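Uncharacterized ACR, COG1565 superfamily (Burkholderia thailandensis, PDB 4F3N) is of unknown function but has a methyltransferase fold, binds S-adenosyl-L-homocysteine and may methylate protein arginine symmetrically. Local coordinates at residues D356-T361 / V409-R414; E208-G213 / R291-F296; V129-D134 / A419-A424; A277-V282 / S344-A349. One frame throughout, in Å; residues are numbered along the deposited sequence.

Interaction 1: D356-T361 / V409-R414; sequences DLLGYT and VIAFSR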
loop_
_atom_site.group_PDB
_atom_site.type_symbol
_atom_site.label_atom_id
_atom_site.label_comp_id
_atom_site.label_asym_id
_atom_site.label_seq_id
_atom_site.Cartn_x
_atom_site.Cartn_y
_atom_site.Cartn_z
ATOM N N ASP A 356 9.232 -0.347 -18.090
ATOM C CA ASP A 356 8.977 1.030 -18.415
ATOM C C ASP A 356 8.126 1.683 -17.349
ATOM O O ASP A 356 7.263 1.027 -16.752
ATOM C CB ASP A 356 8.226 1.072 -19.748
ATOM C CG ASP A 356 9.020 0.390 -20.889
ATOM O OD1 ASP A 356 10.247 0.627 -20.940
ATOM O OD2 ASP A 356 8.438 -0.413 -21.663
ATOM N N LEU A 357 8.319 2.986 -17.151
ATOM C CA LEU A 357 7.386 3.770 -16.348
ATOM C C LEU A 357 6.257 4.168 -17.263
ATOM O O LEU A 357 6.455 4.874 -18.226
ATOM C CB LEU A 357 8.033 5.005 -15.773
ATOM C CG LEU A 357 7.148 5.954 -14.957
ATOM C CD1 LEU A 357 6.777 5.280 -13.655
ATOM C CD2 LEU A 357 7.904 7.259 -14.694
ATOM N N LEU A 358 5.070 3.678 -16.959
ATOM C CA LEU A 358 3.855 3.943 -17.723
ATOM C C LEU A 358 3.202 5.253 -17.301
ATOM O O LEU A 358 2.655 5.948 -18.133
ATOM C CB LEU A 358 2.882 2.760 -17.556
ATOM C CG LEU A 358 1.636 2.790 -18.395
ATOM C CD1 LEU A 358 1.966 2.838 -19.891
ATOM C CD2 LEU A 358 0.735 1.600 -17.986
ATOM N N GLY A 359 3.294 5.626 -16.022
ATOM C CA GLY A 359 2.861 6.934 -15.570
ATOM C C GLY A 359 3.008 7.105 -14.079
ATOM O O GLY A 359 3.226 6.126 -13.372
ATOM N N TYR A 360 2.840 8.345 -13.623
ATOM C CA TYR A 360 2.849 8.754 -12.202
ATOM C C TYR A 360 2.043 10.051 -12.089
ATOM O O TYR A 360 2.386 11.039 -12.727
ATOM C CB TYR A 360 4.276 8.942 -11.645
ATOM C CG TYR A 360 4.257 9.622 -10.346
ATOM C CD1 TYR A 360 3.829 8.956 -9.218
ATOM C CD2 TYR A 360 4.540 10.959 -10.242
ATOM C CE1 TYR A 360 3.720 9.605 -8.011
ATOM C CE2 TYR A 360 4.440 11.610 -9.042
ATOM C CZ TYR A 360 4.030 10.925 -7.927
ATOM O OH TYR A 360 3.882 11.543 -6.718
ATOM N N THR A 361 0.964 10.033 -11.316
ATOM C CA THR A 361 0.173 11.230 -11.129
ATOM C C THR A 361 -0.639 11.101 -9.860
ATOM O O THR A 361 -0.551 10.072 -9.164
ATOM C CB THR A 361 -0.698 11.541 -12.369
ATOM O OG1 THR A 361 -1.182 12.892 -12.266
ATOM C CG2 THR A 361 -1.836 10.538 -12.480
ATOM N N VAL A 409 -1.038 7.461 -8.034
ATOM C CA VAL A 409 -0.963 6.226 -8.795
ATOM C C VAL A 409 0.338 6.220 -9.577
ATOM O O VAL A 409 0.614 7.176 -10.317
ATOM C CB VAL A 409 -2.126 6.104 -9.781
ATOM C CG1 VAL A 409 -2.057 4.767 -10.471
ATOM C CG2 VAL A 409 -3.503 6.256 -9.041
ATOM N N ILE A 410 1.099 5.132 -9.431
ATOM C CA ILE A 410 2.281 4.873 -10.266
ATOM C C ILE A 410 2.053 3.550 -11.019
ATOM O O ILE A 410 1.444 2.631 -10.489
ATOM C CB ILE A 410 3.594 4.871 -9.434
ATOM C CG1 ILE A 410 4.819 4.969 -10.341
ATOM C CG2 ILE A 410 3.705 3.631 -8.514
ATOM C CD1 ILE A 410 6.055 5.486 -9.574
ATOM N N ALA A 411 2.478 3.485 -12.276
ATOM C CA ALA A 411 2.321 2.286 -13.054
ATOM C C ALA A 411 3.574 1.995 -13.866
ATOM O O ALA A 411 4.240 2.915 -14.331
ATOM C CB ALA A 411 1.121 2.403 -13.986
ATOM N N PHE A 412 3.867 0.716 -14.008
ATOM C CA PHE A 412 4.964 0.187 -14.800
ATOM C C PHE A 412 4.408 -0.743 -15.875
ATOM O O PHE A 412 3.313 -1.322 -15.742
ATOM C CB PHE A 412 5.926 -0.586 -13.885
ATOM C CG PHE A 412 6.489 0.226 -12.761
ATOM C CD1 PHE A 412 7.539 1.083 -12.997
ATOM C CD2 PHE A 412 5.931 0.178 -11.479
ATOM C CE1 PHE A 412 8.054 1.859 -11.966
ATOM C CE2 PHE A 412 6.446 0.945 -10.456
ATOM C CZ PHE A 412 7.527 1.754 -10.696
ATOM N N SER A 413 5.174 -0.959 -16.934
ATOM C CA SER A 413 4.692 -1.772 -18.016
ATOM C C SER A 413 5.807 -2.453 -18.786
ATOM O O SER A 413 6.969 -2.075 -18.704
ATOM C CB SER A 413 3.825 -0.979 -18.995
ATOM O OG SER A 413 4.555 0.098 -19.568
ATOM N N ARG A 414 5.402 -3.507 -19.474
ATOM C CA ARG A 414 6.232 -4.151 -20.493
ATOM C C ARG A 414 5.322 -4.491 -21.645
ATOM O O ARG A 414 4.229 -5.041 -21.469
ATOM C CB ARG A 414 6.877 -5.414 -19.984
ATOM C CG ARG A 414 7.838 -5.185 -18.856
ATOM C CD ARG A 414 8.614 -6.463 -18.637
ATOM N NE ARG A 414 9.431 -6.443 -17.433
ATOM C CZ ARG A 414 10.745 -6.274 -17.421
ATOM N NH1 ARG A 414 11.431 -6.029 -18.544
ATOM N NH2 ARG A 414 11.388 -6.332 -16.256
HETATM O O HOH W 1 5.662 -0.872 -21.767
#
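Leu-358 lies over Ala-411 and Ser-413 at an irregular point between two antiparallel strands. Leu-358 CB sits 4.0 Å from Ala-411 CB and 3.7 Å from Ser-413 OG. The chain then leaves with CG anti to the backbone N (chi1 -173°). CG lies by Ser-413 OG and forks into its two methyls. Leu-358 CD1 stays beside Ser-413 OG at 3.8 Å. CD2 touches both Ala-411 CB and Ser-413 CB, and also packs on Leu-420. The backbone explains this inward lean. Leu-358 and Gly-359 both face Ala-411, which makes a classic beta bulge. Ala-411 O accepts Leu-358 N at 2.9 Å, from above the carbonyl plane, and takes a second, weak bond from Gly-359 N. The bulge lies in strand 356-362, the outermost strand of the mixed seven-stranded sheet within this chain. The order 3-2-1-4-5-7-6, with the reversed strand 407-414 between 293-298 and 356-362, is characteristic of the class I methyltransferase fold. On the face with Tyr-360 and Phe-412, Leu-357 CD1 reaches Ile-410 CG1 at 3.9 Å, and the two side chains cross at about a right angle. Ile-410 CB meets the edge of the Tyr-360 ring near its plane, 4.1 Å from CD1. At the exposed end a water donates to Asp-356 OD2 and accepts from Ser-413 OG at 2.6 Å.

Interaction 2: E208-G213 / R291-F296; sequences EGVVVG and RGAAFF
Val-210 and Phe-295 meet obliquely on one face of a parallel strand pair. Val-210 CG1 touches the edge of the Phe-295 ring, in its plane, 3.7 Å from CD2 and equally close to CE2. CG1 is anti to the backbone N (chi1 170°), which carries it along the strand to the ring. Val-211 O also lies in the ring plane, at the edge. On the other face Val-211 CB stands directly against Ala-294 CB at 3.8 Å. Phe-296 CD1 packs against the bare backbone of Gly-213, 4.0 Å from Gly-213 CA. At the exposed end Glu-208 and Arg-291 run obliquely past each other. The carboxylate and guanidinium planes are turned 21° from each other. Glu-208 OE1 and Arg-291 NE stay 4.7 Å apart, too far for a salt bridge, so any attraction is probably weak. Five backbone bonds join the pair, the straightest being Val-211 N to Ala-293 O and Phe-295 N to Val-211 O, both 170° at the hydrogen. These are central strands of the methyltransferase sheet. Strand 140-144 lies beyond 210-214, and strand 407-414 beyond 293-298. Helix 118-136 covers Val-210 and Ala-293, while helix 276-288 covers Val-211, Ala-294 and Phe-296.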
loop_
_atom_site.group_PDB
_atom_site.type_symbol
_atom_site.label_atom_id
_atom_site.label_comp_id
_atom_site.label_asym_id
_atom_site.label_seq_id
_atom_site.Cartn_x
_atom_site.Cartn_y
_atom_site.Cartn_z
ATOM N N GLU A 208 1.806 -12.520 -17.129
ATOM C CA GLU A 208 1.340 -11.744 -18.269
ATOM C C GLU A 208 -0.059 -11.241 -17.966
ATOM O O GLU A 208 -1.019 -12.015 -17.901
ATOM C CB GLU A 208 1.349 -12.574 -19.541
ATOM C CG GLU A 208 2.743 -12.990 -19.972
ATOM C CD GLU A 208 2.766 -13.649 -21.336
ATOM O OE1 GLU A 208 1.707 -13.684 -22.012
ATOM O OE2 GLU A 208 3.852 -14.132 -21.713
ATOM N N GLY A 209 -0.193 -9.935 -17.773
ATOM C CA GLY A 209 -1.475 -9.347 -17.417
ATOM C C GLY A 209 -1.257 -8.063 -16.669
ATOM O O GLY A 209 -0.204 -7.407 -16.810
ATOM N N VAL A 210 -2.237 -7.697 -15.858
ATOM C CA VAL A 210 -2.220 -6.423 -15.097
ATOM C C VAL A 210 -2.197 -6.726 -13.588
ATOM O O VAL A 210 -3.048 -7.460 -13.061
ATOM C CB VAL A 210 -3.389 -5.493 -15.414
ATOM C CG1 VAL A 210 -3.416 -4.336 -14.410
ATOM C CG2 VAL A 210 -3.315 -4.982 -16.842
ATOM N N VAL A 211 -1.171 -6.190 -12.937
ATOM C CA VAL A 211 -1.004 -6.351 -11.491
ATOM C C VAL A 211 -1.560 -5.074 -10.837
ATOM O O VAL A 211 -1.378 -3.951 -11.334
ATOM C CB VAL A 211 0.480 -6.522 -11.117
ATOM C CG1 VAL A 211 0.655 -6.647 -9.599
ATOM C CG2 VAL A 211 1.102 -7.658 -11.939
ATOM N N VAL A 212 -2.270 -5.280 -9.741
ATOM C CA VAL A 212 -2.888 -4.179 -8.942
ATOM C C VAL A 212 -2.417 -4.275 -7.474
ATOM O O VAL A 212 -2.485 -5.343 -6.842
ATOM C CB VAL A 212 -4.413 -4.193 -8.999
ATOM C CG1 VAL A 212 -4.975 -3.061 -8.098
ATOM C CG2 VAL A 212 -4.927 -4.008 -10.426
ATOM N N GLY A 213 -1.844 -3.191 -6.936
ATOM C CA GLY A 213 -1.435 -3.145 -5.532
ATOM C C GLY A 213 -2.032 -1.889 -4.922
ATOM O O GLY A 213 -1.468 -0.812 -5.061
ATOM N N ARG A 291 4.843 -9.141 -19.590
ATOM C CA ARG A 291 4.049 -8.345 -20.527
ATOM C C ARG A 291 2.813 -7.890 -19.795
ATOM O O ARG A 291 2.169 -8.692 -19.131
ATOM C CB ARG A 291 3.674 -9.272 -21.700
ATOM C CG ARG A 291 2.698 -8.759 -22.692
ATOM C CD ARG A 291 2.330 -9.882 -23.676
ATOM N NE ARG A 291 3.397 -10.188 -24.622
ATOM C CZ ARG A 291 3.233 -10.232 -25.948
ATOM N NH1 ARG A 291 2.059 -9.955 -26.518
ATOM N NH2 ARG A 291 4.250 -10.549 -26.717
ATOM N N GLY A 292 2.462 -6.618 -19.906
ATOM C CA GLY A 292 1.300 -6.060 -19.199
ATOM C C GLY A 292 1.688 -4.815 -18.415
ATOM O O GLY A 292 2.575 -4.064 -18.814
ATOM N N ALA A 293 1.065 -4.619 -17.252
ATOM C CA ALA A 293 1.262 -3.406 -16.488
ATOM C C ALA A 293 1.117 -3.735 -14.998
ATOM O O ALA A 293 0.542 -4.774 -14.622
ATOM C CB ALA A 293 0.219 -2.340 -16.885
ATOM N N ALA A 294 1.593 -2.844 -14.155
ATOM C CA ALA A 294 1.454 -2.972 -12.697
ATOM C C ALA A 294 1.106 -1.587 -12.207
ATOM O O ALA A 294 1.846 -0.629 -12.506
ATOM C CB ALA A 294 2.709 -3.515 -12.005
ATOM N N PHE A 295 -0.031 -1.468 -11.526
ATOM C CA PHE A 295 -0.504 -0.219 -10.933
ATOM C C PHE A 295 -0.382 -0.311 -9.420
ATOM O O PHE A 295 -0.872 -1.281 -8.845
ATOM C CB PHE A 295 -1.978 0.004 -11.227
ATOM C CG PHE A 295 -2.314 0.186 -12.714
ATOM C CD1 PHE A 295 -2.431 1.471 -13.263
ATOM C CD2 PHE A 295 -2.518 -0.902 -13.508
ATOM C CE1 PHE A 295 -2.777 1.664 -14.597
ATOM C CE2 PHE A 295 -2.855 -0.733 -14.836
ATOM C CZ PHE A 295 -2.990 0.548 -15.369
ATOM N N PHE A 296 0.270 0.677 -8.804
ATOM C CA PHE A 296 0.292 0.842 -7.353
ATOM C C PHE A 296 -0.388 2.123 -6.958
ATOM O O PHE A 296 -0.077 3.167 -7.514
ATOM C CB PHE A 296 1.728 0.801 -6.832
ATOM C CG PHE A 296 2.421 -0.498 -7.132
ATOM C CD1 PHE A 296 2.153 -1.647 -6.390
ATOM C CD2 PHE A 296 3.311 -0.582 -8.180
ATOM C CE1 PHE A 296 2.820 -2.851 -6.668
ATOM C CE2 PHE A 296 3.923 -1.794 -8.494
ATOM C CZ PHE A 296 3.686 -2.909 -7.734
#

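Interaction 3: V129-D134 / A419-A424; sequences VAQALD and ALDAFA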
loop_
_atom_site.group_PDB
_atom_site.type_symbol
_atom_site.label_atom_id
_atom_site.label_comp_id
_atom_site.label_asym_id
_atom_site.label_seq_id
_atom_site.Cartn_x
_atom_site.Cartn_y
_atom_site.Cartn_z
ATOM N N VAL A 129 -7.295 -0.310 -16.602
ATOM C CA VAL A 129 -6.951 -1.723 -16.559
ATOM C C VAL A 129 -7.274 -2.379 -17.907
ATOM O O VAL A 129 -6.447 -3.059 -18.489
ATOM C CB VAL A 129 -7.621 -2.439 -15.385
ATOM C CG1 VAL A 129 -7.460 -3.969 -15.441
ATOM C CG2 VAL A 129 -6.981 -1.902 -14.091
ATOM N N ALA A 130 -8.460 -2.130 -18.422
ATOM C CA ALA A 130 -8.841 -2.697 -19.733
ATOM C C ALA A 130 -7.922 -2.178 -20.851
ATOM O O ALA A 130 -7.485 -2.934 -21.736
ATOM C CB ALA A 130 -10.315 -2.398 -20.013
ATOM N N GLN A 131 -7.612 -0.891 -20.823
ATOM C CA GLN A 131 -6.717 -0.330 -21.806
ATOM C C GLN A 131 -5.335 -0.976 -21.753
ATOM O O GLN A 131 -4.735 -1.215 -22.799
ATOM C CB GLN A 131 -6.623 1.195 -21.679
ATOM C CG GLN A 131 -5.976 1.822 -22.890
ATOM C CD GLN A 131 -6.051 3.355 -22.910
ATOM O OE1 GLN A 131 -5.927 4.004 -21.885
ATOM N NE2 GLN A 131 -6.265 3.935 -24.098
ATOM N N ALA A 132 -4.817 -1.267 -20.565
ATOM C CA ALA A 132 -3.511 -1.908 -20.436
ATOM C C ALA A 132 -3.560 -3.356 -20.916
ATOM O O ALA A 132 -2.618 -3.813 -21.579
ATOM C CB ALA A 132 -3.011 -1.822 -18.992
ATOM N N LEU A 133 -4.654 -4.068 -20.594
ATOM C CA LEU A 133 -4.856 -5.447 -21.089
ATOM C C LEU A 133 -4.862 -5.432 -22.624
ATOM O O LEU A 133 -4.197 -6.227 -23.256
ATOM C CB LEU A 133 -6.156 -6.021 -20.556
ATOM C CG LEU A 133 -6.160 -6.368 -19.071
ATOM C CD1 LEU A 133 -7.596 -6.575 -18.586
ATOM C CD2 LEU A 133 -5.279 -7.563 -18.694
ATOM N N ASP A 134 -5.637 -4.532 -23.218
ATOM C CA ASP A 134 -5.715 -4.464 -24.690
ATOM C C ASP A 134 -4.361 -4.168 -25.304
ATOM O O ASP A 134 -3.972 -4.755 -26.332
ATOM C CB ASP A 134 -6.631 -3.315 -25.131
ATOM C CG ASP A 134 -8.122 -3.586 -24.880
ATOM O OD1 ASP A 134 -8.536 -4.755 -24.768
ATOM O OD2 ASP A 134 -8.882 -2.594 -24.849
ATOM N N ALA A 419 0.704 5.666 -24.539
ATOM C CA ALA A 419 0.278 6.167 -23.220
ATOM C C ALA A 419 -1.096 5.607 -22.915
ATOM O O ALA A 419 -1.857 5.302 -23.848
ATOM C CB ALA A 419 0.204 7.698 -23.251
ATOM N N LEU A 420 -1.437 5.460 -21.634
ATOM C CA LEU A 420 -2.818 5.262 -21.222
ATOM C C LEU A 420 -3.494 6.600 -21.099
ATOM O O LEU A 420 -2.862 7.581 -20.666
ATOM C CB LEU A 420 -2.972 4.585 -19.848
ATOM C CG LEU A 420 -2.313 3.232 -19.644
ATOM C CD1 LEU A 420 -2.642 2.788 -18.213
ATOM C CD2 LEU A 420 -2.759 2.231 -20.701
ATOM N N ASP A 421 -4.764 6.619 -21.456
ATOM C CA ASP A 421 -5.613 7.815 -21.292
ATOM C C ASP A 421 -5.553 8.271 -19.834
ATOM O O ASP A 421 -5.556 9.467 -19.541
ATOM C CB ASP A 421 -7.063 7.508 -21.706
ATOM C CG ASP A 421 -7.198 7.200 -23.213
ATOM O OD1 ASP A 421 -6.210 7.345 -23.957
ATOM O OD2 ASP A 421 -8.284 6.784 -23.638
ATOM N N ALA A 422 -5.470 7.325 -18.902
ATOM C CA ALA A 422 -5.468 7.717 -17.486
ATOM C C ALA A 422 -4.307 8.583 -17.049
ATOM O O ALA A 422 -4.450 9.316 -16.051
ATOM C CB ALA A 422 -5.591 6.498 -16.581
ATOM N N PHE A 423 -3.197 8.548 -17.788
ATOM C CA PHE A 423 -2.022 9.337 -17.471
ATOM C C PHE A 423 -1.750 10.424 -18.525
ATOM O O PHE A 423 -0.733 11.130 -18.422
ATOM C CB PHE A 423 -0.769 8.454 -17.366
ATOM C CG PHE A 423 -0.769 7.456 -16.213
ATOM C CD1 PHE A 423 -0.618 7.869 -14.895
ATOM C CD2 PHE A 423 -0.896 6.106 -16.465
ATOM C CE1 PHE A 423 -0.579 6.937 -13.862
ATOM C CE2 PHE A 423 -0.882 5.160 -15.437
ATOM C CZ PHE A 423 -0.716 5.581 -14.136
ATOM N N ALA A 424 -2.626 10.591 -19.517
ATOM C CA ALA A 424 -2.301 11.466 -20.703
ATOM C C ALA A 424 -2.409 12.976 -20.453
ATOM O O ALA A 424 -1.946 13.796 -21.266
ATOM C CB ALA A 424 -3.168 11.075 -21.902
HETATM O O HOH W 2 -6.615 4.772 -19.410
#
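Gln-131 reaches from helix 118-136 to Leu-420 and Asp-421 in the loop after strand 407-414. The packed part lies at the base of this arm. Leu-420 CD2 rests 3.9 Å from Gln-131 CG, and the two side chains slide past each other in opposite directions. Ala-132 CB adds a looser touch to Leu-420 CD2 at 4.4 Å. Leu-420 is buried and also packs on Phe-295 and Leu-358, linking the helix to the sheet. The outer part is polar and more open. Gln-131 is extended, with CG anti to the backbone N (chi1 -166°), which sends its amide out to the loop. Gln-131 OE1 accepts Asp-421 N at 2.9 Å, with the donor tilted 25° from the carbonyl plane. A water also donates to OE1, and accepts from Ala-422 N at 2.8 Å. On the amide's other branch, Gln-131 NE2 gives only a weak bond to Asp-421 OD1 at 3.4 Å. The amide and carboxylate planes stand 78° apart. One amide oxygen thus serves two successive backbone N-H groups, one directly and one through water. The short bond to the loop backbone and the long, weak one to the carboxylate imply that the amide is held mainly through its oxygen.

Interaction 4: A277-V282 / S344-A349; sequences AAVAFV and SAIHEA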
loop_
_atom_site.group_PDB
_atom_site.type_symbol
_atom_site.label_atom_id
_atom_site.label_comp_id
_atom_site.label_asym_id
_atom_site.label_seq_id
_atom_site.Cartn_x
_atom_site.Cartn_y
_atom_site.Cartn_z
ATOM N N ALA A 277 11.776 -2.742 1.992
ATOM C CA ALA A 277 10.895 -3.884 1.731
ATOM C C ALA A 277 9.990 -3.602 0.550
ATOM O O ALA A 277 9.755 -4.468 -0.285
ATOM C CB ALA A 277 10.066 -4.258 2.952
ATOM N N ALA A 278 9.453 -2.401 0.503
ATOM C CA ALA A 278 8.633 -1.996 -0.652
ATOM C C ALA A 278 9.399 -1.959 -1.950
ATOM O O ALA A 278 8.887 -2.349 -3.015
ATOM C CB ALA A 278 7.949 -0.647 -0.380
ATOM N N VAL A 279 10.613 -1.419 -1.897
ATOM C CA VAL A 279 11.494 -1.421 -3.045
ATOM C C VAL A 279 11.754 -2.863 -3.558
ATOM O O VAL A 279 11.675 -3.147 -4.778
ATOM C CB VAL A 279 12.810 -0.602 -2.741
ATOM C CG1 VAL A 279 13.916 -0.928 -3.727
ATOM C CG2 VAL A 279 12.489 0.892 -2.764
ATOM N N ALA A 280 12.054 -3.773 -2.628
ATOM C CA ALA A 280 12.337 -5.163 -2.926
ATOM C C ALA A 280 11.136 -5.750 -3.604
ATOM O O ALA A 280 11.267 -6.482 -4.591
ATOM C CB ALA A 280 12.634 -5.936 -1.649
ATOM N N PHE A 281 9.955 -5.400 -3.081
ATOM C CA PHE A 281 8.686 -5.913 -3.652
ATOM C C PHE A 281 8.431 -5.443 -5.065
ATOM O O PHE A 281 8.106 -6.243 -5.937
ATOM C CB PHE A 281 7.533 -5.498 -2.746
ATOM C CG PHE A 281 6.167 -5.904 -3.249
ATOM C CD1 PHE A 281 5.749 -7.224 -3.183
ATOM C CD2 PHE A 281 5.306 -4.970 -3.774
ATOM C CE1 PHE A 281 4.504 -7.602 -3.668
ATOM C CE2 PHE A 281 4.030 -5.349 -4.223
ATOM C CZ PHE A 281 3.643 -6.653 -4.172
ATOM N N VAL A 282 8.614 -4.153 -5.316
ATOM C CA VAL A 282 8.419 -3.605 -6.651
ATOM C C VAL A 282 9.437 -4.177 -7.644
ATOM O O VAL A 282 9.079 -4.531 -8.767
ATOM C CB VAL A 282 8.398 -2.081 -6.633
ATOM C CG1 VAL A 282 8.397 -1.454 -8.066
ATOM C CG2 VAL A 282 7.174 -1.636 -5.840
ATOM N N SER A 344 9.791 8.094 -5.577
ATOM C CA SER A 344 11.008 8.128 -6.409
ATOM C C SER A 344 11.770 6.798 -6.338
ATOM O O SER A 344 12.167 6.247 -7.356
ATOM C CB SER A 344 11.918 9.290 -6.006
ATOM O OG SER A 344 11.211 10.509 -6.131
ATOM N N ALA A 345 11.913 6.281 -5.141
ATOM C CA ALA A 345 12.517 4.983 -4.907
ATOM C C ALA A 345 11.687 3.872 -5.551
ATOM O O ALA A 345 12.267 2.931 -6.085
ATOM C CB ALA A 345 12.647 4.728 -3.425
ATOM N N ILE A 346 10.352 3.974 -5.466
ATOM C CA ILE A 346 9.484 3.006 -6.177
ATOM C C ILE A 346 9.716 3.077 -7.685
ATOM O O ILE A 346 9.890 2.053 -8.347
ATOM C CB ILE A 346 7.991 3.222 -5.817
ATOM C CG1 ILE A 346 7.766 3.002 -4.337
ATOM C CG2 ILE A 346 7.052 2.308 -6.644
ATOM C CD1 ILE A 346 8.322 1.691 -3.779
ATOM N N HIS A 347 9.754 4.292 -8.248
ATOM C CA HIS A 347 10.101 4.476 -9.665
ATOM C C HIS A 347 11.405 3.798 -10.039
ATOM O O HIS A 347 11.469 3.013 -11.011
ATOM C CB HIS A 347 10.196 5.970 -9.939
ATOM C CG HIS A 347 10.803 6.309 -11.279
ATOM N ND1 HIS A 347 11.764 7.238 -11.410
ATOM C CD2 HIS A 347 10.569 5.803 -12.537
ATOM C CE1 HIS A 347 12.115 7.359 -12.702
ATOM N NE2 HIS A 347 11.379 6.502 -13.420
ATOM N N GLU A 348 12.456 4.073 -9.262
ATOM C CA GLU A 348 13.770 3.468 -9.549
ATOM C C GLU A 348 13.739 1.954 -9.440
ATOM O O GLU A 348 14.378 1.256 -10.231
ATOM C CB GLU A 348 14.850 4.115 -8.651
ATOM C CG GLU A 348 14.973 5.601 -9.010
ATOM C CD GLU A 348 15.525 6.484 -7.903
ATOM O OE1 GLU A 348 16.151 5.970 -6.947
ATOM O OE2 GLU A 348 15.321 7.728 -7.962
ATOM N N ALA A 349 12.978 1.456 -8.489
ATOM C CA ALA A 349 12.823 0.006 -8.269
ATOM C C ALA A 349 12.277 -0.671 -9.530
ATOM O O ALA A 349 12.854 -1.652 -10.022
ATOM C CB ALA A 349 11.939 -0.285 -7.062
#
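Val-279 and Val-282 face Ala-345, Ile-346 and Ala-349 across two helices running in roughly the same direction. The axes cross at -30°. The side-chain contacts are apolar. Val-279 straddles two alanines: its CG2 touches Ala-345 CB at 3.9 Å, and its CG1 touches Ala-349 CB at the same distance. CG1 lies anti to the backbone N (chi1 163°) and CG2 beside it, so one methyl serves each alanine. Val-282 splits in the same way. Its CG1 meets Ala-349 CB, and its CG2 meets Ile-346 CG2 at 4.0 Å, the valine and isoleucine crossing at about a right angle. Ile-346 bends at CG1 to bring CD1 within 4.1 Å of Ala-278 CB. A second group of contacts puts methyls against backbone carbonyls. Ala-349 CB lies 3.7 Å from Val-279 O, and Val-282 CG1 lies 3.8 Å from Ile-346 O. Ala-345 and Ala-349 have only a methyl each, which fits the close 8.6 Å approach of the axes. The helices pack on the seven-stranded sheet: Val-282 touches Phe-412, and Ile-346 touches Ile-410 and Phe-412, all on strand 407-414. Beside them, Phe-281 turns to Phe-144, Leu-217 and Met-220.

In the fold
Interactions 1 and 2 lie in one mixed sheet, with centres about 10 Å apart. Strands 293-298 and 407-414 are neighbours, so Ala-294 and Phe-296 probably bond to Phe-412 and Ile-410. Interaction 4 packs helices 276-288 and 343-352 on one side of this sheet. Interaction 3 covers the other side, its centre about 22 Å from that of interaction 4, with no touch between the two. Along the chain interaction 3 encloses all the others. Interactions 2 and 4 interleave, and both close before interaction 1 opens. Interactions 1 and 2 come near Asn-214, a residue seen to bind S-adenosyl-L-homocysteine, though none is bound to this chain; interactions 3 and 4 lie away from it.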